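Local structure of 150aa long hypothetical histidine triad nucleotide-binding protein (Sulfolobus tokodaii, 2EO4) at residues Leu48-Glu52 with Asp53-Glu57; Lys130-Arg133 with Glu134-Asn138. The protein binds a zinc ion and, as a member of the histidine triad family, probably acts as a nucleotide hydrolase, perhaps on adenylyl sulfate. All blocks are in the same frame, centred on the assembly; numbering follows the deposited sequence.

Interaction 1 (Leu48-Glu52 with Asp53-Glu57); sequences LEADE and DTLAE
The hydroxyl OG1 of Thr54 donates to OD1 of Asp51 across 2.6 Å, the shortest bond of this helix start. It meets that oxygen on the syn side of the carboxylate, somewhat out of its plane. The other oxygen, OD2, takes the backbone N of Thr54 at 3.0 Å; here the N-H comes from above the carboxylate plane, and the bond is clearly bent, with 147° at the hydrogen. One carboxylate thus holds both the amide and the side chain of the same threonine, the two side chains crossing at about a right angle. The first torsion of Asp51 makes this possible: at 60° it sets CG between backbone N and carbonyl carbon, turning the acid back over the first turn. With an alanine here, the Thr54 amide would probably lose its side-chain acceptor and the Thr54 hydroxyl be set free to turn. In the backbone, Asp51 O accepts from Leu55 N in a nearly straight bond (3.1 Å), and Glu52 O accepts from Ala56 N (2.9 Å), so the regular helical pattern begins at once. On the apolar side, the methyl CB of Ala50 rests against CD2 of Leu55 at 3.7 Å, while Ala50 O receives Lys63 NZ of the second subunit. Asp51 is a classic N-cap, opening helix 52-72 of the HIT domain where that helix also meets its dimer partner.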
loop_
_atom_site.group_PDB
_atom_site.type_symbol
_atom_site.label_atom_id
_atom_site.label_comp_id
_atom_site.label_asym_id
_atom_site.label_seq_id
_atom_site.Cartn_x
_atom_site.Cartn_y
_atom_site.Cartn_z
ATOM N N LEU A 48 -10.781 2.678 -0.256
ATOM C CA LEU A 48 -11.945 2.310 0.545
ATOM C C LEU A 48 -13.239 2.124 -0.242
ATOM O O LEU A 48 -14.176 1.484 0.245
ATOM C CB LEU A 48 -12.159 3.357 1.639
ATOM C CG LEU A 48 -10.922 3.660 2.493
ATOM C CD1 LEU A 48 -11.267 4.713 3.527
ATOM C CD2 LEU A 48 -10.425 2.388 3.167
ATOM N N GLU A 49 -13.295 2.679 -1.447
ATOM C CA GLU A 49 -14.501 2.578 -2.270
ATOM C C GLU A 49 -14.510 1.375 -3.204
ATOM O O GLU A 49 -15.530 1.074 -3.824
ATOM C CB GLU A 49 -14.684 3.856 -3.094
ATOM C CG GLU A 49 -14.919 5.114 -2.275
ATOM C CD GLU A 49 -16.163 5.029 -1.417
ATOM O OE1 GLU A 49 -17.193 4.528 -1.916
ATOM O OE2 GLU A 49 -16.113 5.472 -0.248
ATOM N N ALA A 50 -13.379 0.683 -3.302
ATOM C CA ALA A 50 -13.276 -0.477 -4.178
ATOM C C ALA A 50 -13.819 -1.740 -3.515
ATOM O O ALA A 50 -13.700 -1.909 -2.302
ATOM C CB ALA A 50 -11.821 -0.692 -4.584
ATOM N N ASP A 51 -14.415 -2.619 -4.317
ATOM C CA ASP A 51 -14.953 -3.877 -3.800
ATOM C C ASP A 51 -13.785 -4.807 -3.477
ATOM O O ASP A 51 -12.673 -4.605 -3.962
ATOM C CB ASP A 51 -15.865 -4.542 -4.837
ATOM C CG ASP A 51 -15.136 -4.869 -6.124
ATOM O OD1 ASP A 51 -14.920 -3.949 -6.937
ATOM O OD2 ASP A 51 -14.764 -6.046 -6.316
ATOM N N GLU A 52 -14.043 -5.833 -2.671
ATOM C CA GLU A 52 -12.995 -6.769 -2.273
ATOM C C GLU A 52 -12.330 -7.537 -3.412
ATOM O O GLU A 52 -11.124 -7.778 -3.371
ATOM C CB GLU A 52 -13.535 -7.760 -1.237
ATOM C CG GLU A 52 -14.007 -7.104 0.050
ATOM C CD GLU A 52 -14.294 -8.114 1.145
ATOM O OE1 GLU A 52 -14.930 -9.147 0.853
ATOM O OE2 GLU A 52 -13.889 -7.872 2.299
ATOM N N ASP A 53 -13.099 -7.933 -4.422
ATOM C CA ASP A 53 -12.514 -8.668 -5.538
ATOM C C ASP A 53 -11.521 -7.800 -6.309
ATOM O O ASP A 53 -10.482 -8.283 -6.758
ATOM C CB ASP A 53 -13.603 -9.191 -6.479
ATOM C CG ASP A 53 -14.454 -10.269 -5.836
ATOM O OD1 ASP A 53 -13.920 -11.027 -4.997
ATOM O OD2 ASP A 53 -15.651 -10.360 -6.178
ATOM N N THR A 54 -11.840 -6.521 -6.464
ATOM C CA THR A 54 -10.942 -5.608 -7.158
ATOM C C THR A 54 -9.662 -5.428 -6.340
ATOM O O THR A 54 -8.557 -5.463 -6.884
ATOM C CB THR A 54 -11.592 -4.223 -7.369
ATOM O OG1 THR A 54 -12.689 -4.341 -8.283
ATOM C CG2 THR A 54 -10.580 -3.239 -7.945
ATOM N N LEU A 55 -9.815 -5.235 -5.034
ATOM C CA LEU A 55 -8.659 -5.044 -4.161
ATOM C C LEU A 55 -7.770 -6.281 -4.122
ATOM O O LEU A 55 -6.543 -6.174 -4.077
ATOM C CB LEU A 55 -9.112 -4.684 -2.739
ATOM C CG LEU A 55 -9.775 -3.315 -2.562
ATOM C CD1 LEU A 55 -10.142 -3.107 -1.100
ATOM C CD2 LEU A 55 -8.820 -2.216 -3.023
ATOM N N ALA A 56 -8.389 -7.457 -4.143
ATOM C CA ALA A 56 -7.636 -8.706 -4.109
ATOM C C ALA A 56 -6.789 -8.872 -5.364
ATOM O O ALA A 56 -5.609 -9.225 -5.285
ATOM C CB ALA A 56 -8.592 -9.893 -3.959
ATOM N N GLU A 57 -7.388 -8.621 -6.522
ATOM C CA GLU A 57 -6.664 -8.754 -7.779
ATOM C C GLU A 57 -5.636 -7.637 -7.916
ATOM O O GLU A 57 -4.562 -7.840 -8.478
ATOM C CB GLU A 57 -7.638 -8.723 -8.959
ATOM C CG GLU A 57 -6.993 -9.014 -10.308
ATOM C CD GLU A 57 -6.156 -10.285 -10.305
ATOM O OE1 GLU A 57 -6.608 -11.305 -9.736
ATOM O OE2 GLU A 57 -5.045 -10.265 -10.882
#

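Interaction 2 (Lys130-Arg133 with Glu134-Asn138); sequences KIIR and ESIEN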
loop_
_atom_site.group_PDB
_atom_site.type_symbol
_atom_site.label_atom_id
_atom_site.label_comp_id
_atom_site.label_asym_id
_atom_site.label_seq_id
_atom_site.Cartn_x
_atom_site.Cartn_y
_atom_site.Cartn_z
ATOM N N LYS A 130 10.001 -0.108 -22.106
ATOM C CA LYS A 130 10.548 -1.285 -22.769
ATOM C C LYS A 130 11.270 -2.256 -21.830
ATOM O O LYS A 130 11.047 -3.465 -21.899
ATOM C CB LYS A 130 11.467 -0.839 -23.915
ATOM C CG LYS A 130 10.724 -0.059 -25.003
ATOM C CD LYS A 130 11.676 0.593 -26.006
ATOM C CE LYS A 130 10.928 1.508 -26.971
ATOM N NZ LYS A 130 9.924 0.786 -27.802
ATOM N N ILE A 131 12.123 -1.748 -20.944
ATOM C CA ILE A 131 12.836 -2.637 -20.035
ATOM C C ILE A 131 11.915 -3.256 -18.985
ATOM O O ILE A 131 12.079 -4.419 -18.620
ATOM C CB ILE A 131 13.998 -1.920 -19.315
ATOM C CG1 ILE A 131 13.466 -0.740 -18.507
ATOM C CG2 ILE A 131 15.030 -1.457 -20.332
ATOM C CD1 ILE A 131 14.518 -0.091 -17.648
ATOM N N ILE A 132 10.949 -2.486 -18.493
ATOM C CA ILE A 132 10.024 -3.021 -17.500
ATOM C C ILE A 132 9.144 -4.097 -18.134
ATOM O O ILE A 132 8.907 -5.143 -17.531
ATOM C CB ILE A 132 9.139 -1.907 -16.884
ATOM C CG1 ILE A 132 10.015 -0.954 -16.068
ATOM C CG2 ILE A 132 8.057 -2.531 -15.998
ATOM C CD1 ILE A 132 9.288 0.301 -15.567
ATOM N N ARG A 133 8.666 -3.850 -19.348
ATOM C CA ARG A 133 7.835 -4.835 -20.031
ATOM C C ARG A 133 8.632 -6.126 -20.203
ATOM O O ARG A 133 8.126 -7.218 -19.954
ATOM C CB ARG A 133 7.385 -4.312 -21.398
ATOM C CG ARG A 133 6.174 -3.383 -21.342
ATOM C CD ARG A 133 5.823 -2.851 -22.724
ATOM N NE ARG A 133 4.516 -2.202 -22.756
ATOM C CZ ARG A 133 3.975 -1.673 -23.849
ATOM N NH1 ARG A 133 4.634 -1.714 -25.000
ATOM N NH2 ARG A 133 2.770 -1.116 -23.800
ATOM N N GLU A 134 9.884 -5.988 -20.621
ATOM C CA GLU A 134 10.758 -7.143 -20.818
ATOM C C GLU A 134 10.923 -7.955 -19.532
ATOM O O GLU A 134 10.929 -9.189 -19.569
ATOM C CB GLU A 134 12.127 -6.678 -21.330
ATOM C CG GLU A 134 13.166 -7.788 -21.467
ATOM C CD GLU A 134 14.431 -7.328 -22.177
ATOM O OE1 GLU A 134 14.896 -6.203 -21.901
ATOM O OE2 GLU A 134 14.969 -8.100 -23.002
ATOM N N SER A 135 11.046 -7.272 -18.394
ATOM C CA SER A 135 11.202 -7.964 -17.114
ATOM C C SER A 135 9.919 -8.675 -16.700
ATOM O O SER A 135 9.956 -9.783 -16.166
ATOM C CB SER A 135 11.615 -6.986 -16.007
ATOM O OG SER A 135 12.970 -6.599 -16.137
ATOM N N ILE A 136 8.784 -8.031 -16.939
ATOM C CA ILE A 136 7.506 -8.626 -16.589
ATOM C C ILE A 136 7.236 -9.862 -17.451
ATOM O O ILE A 136 6.762 -10.880 -16.950
ATOM C CB ILE A 136 6.354 -7.594 -16.737
ATOM C CG1 ILE A 136 6.523 -6.498 -15.676
ATOM C CG2 ILE A 136 5.003 -8.286 -16.605
ATOM C CD1 ILE A 136 5.438 -5.418 -15.688
ATOM N N GLU A 137 7.551 -9.781 -18.740
ATOM C CA GLU A 137 7.330 -10.916 -19.632
ATOM C C GLU A 137 8.091 -12.126 -19.112
ATOM O O GLU A 137 7.561 -13.236 -19.093
ATOM C CB GLU A 137 7.784 -10.578 -21.054
ATOM C CG GLU A 137 7.040 -9.394 -21.631
ATOM C CD GLU A 137 7.624 -8.908 -22.936
ATOM O OE1 GLU A 137 8.864 -8.951 -23.096
ATOM O OE2 GLU A 137 6.838 -8.465 -23.795
ATOM N N ASN A 138 9.327 -11.909 -18.678
ATOM C CA ASN A 138 10.141 -12.999 -18.152
ATOM C C ASN A 138 9.520 -13.591 -16.890
ATOM O O ASN A 138 9.544 -14.805 -16.682
ATOM C CB ASN A 138 11.557 -12.512 -17.854
ATOM C CG ASN A 138 12.437 -13.601 -17.271
ATOM O OD1 ASN A 138 12.652 -14.642 -17.893
ATOM N ND2 ASN A 138 12.951 -13.366 -16.069
#
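Helix 122-143, the long C-terminal helix, supplies about two and a half regular turns of alpha-helix at Lys130-Asn138, in which four successive carbonyls each accept from the amide four residues on. Lys130 O takes Glu134 N at 3.1 Å, and Ile131 O takes Ser135 N at 3.0 Å. The next two bonds, Ile132 O with Ile136 N and Arg133 O with Glu137 N, continue the i to i+4 pattern, the last with 162° at the hydrogen. On the buried side Ile132 and Ile136 lie side by side and point the same way. The branch methyl CG2 of Ile132, anti to its own backbone N, reaches along the helix to the terminal methyl CD1 of Ile136, 3.9 Å away. Ile132 also packs on Ile69 and Ala72 of helix 52-72 and on Val16 of strand 15-18, which makes this apolar pair part of the seam between the C-terminal helix and the rest of the fold. Ser135 is buried too, and its hydroxyl OG is satisfied by a hydrogen bond to Asp71 OD2 of helix 52-72. The opposite charges of Arg133 and Glu137 form no ion pair: the arginine chain runs out extended from CG to NE, and NE stays 6.8 Å from Glu137 OE2. Glu137 instead touches only the backbone of Arg133. With CG beside the backbone N (chi1 -60°), its extended chain runs back toward the N-terminal side of the helix, and Glu137 CG lies 3.0 Å from Arg133 O.

Read from the N terminus, the two contacts illustrate what neighbours in sequence can do in a helix: the first caps the start of one helix, the second lies within the regular turns of another. Interaction 1 ends the loop that follows strand 36-40 and opens helix 52-72 beside the second subunit. The chain then runs through strands 77-84 and 97-102 before interaction 2 forms well inside helix 122-143. They stand in series, neither nested nor crossed; each is local and closes no long loop. The centres of interactions 1 and 2 lie about 26 Å apart, with no direct touch. Helix 52-72 nonetheless relates them, since its start belongs to interaction 1 and its far end, around Ile69-Ala72, packs against interaction 2.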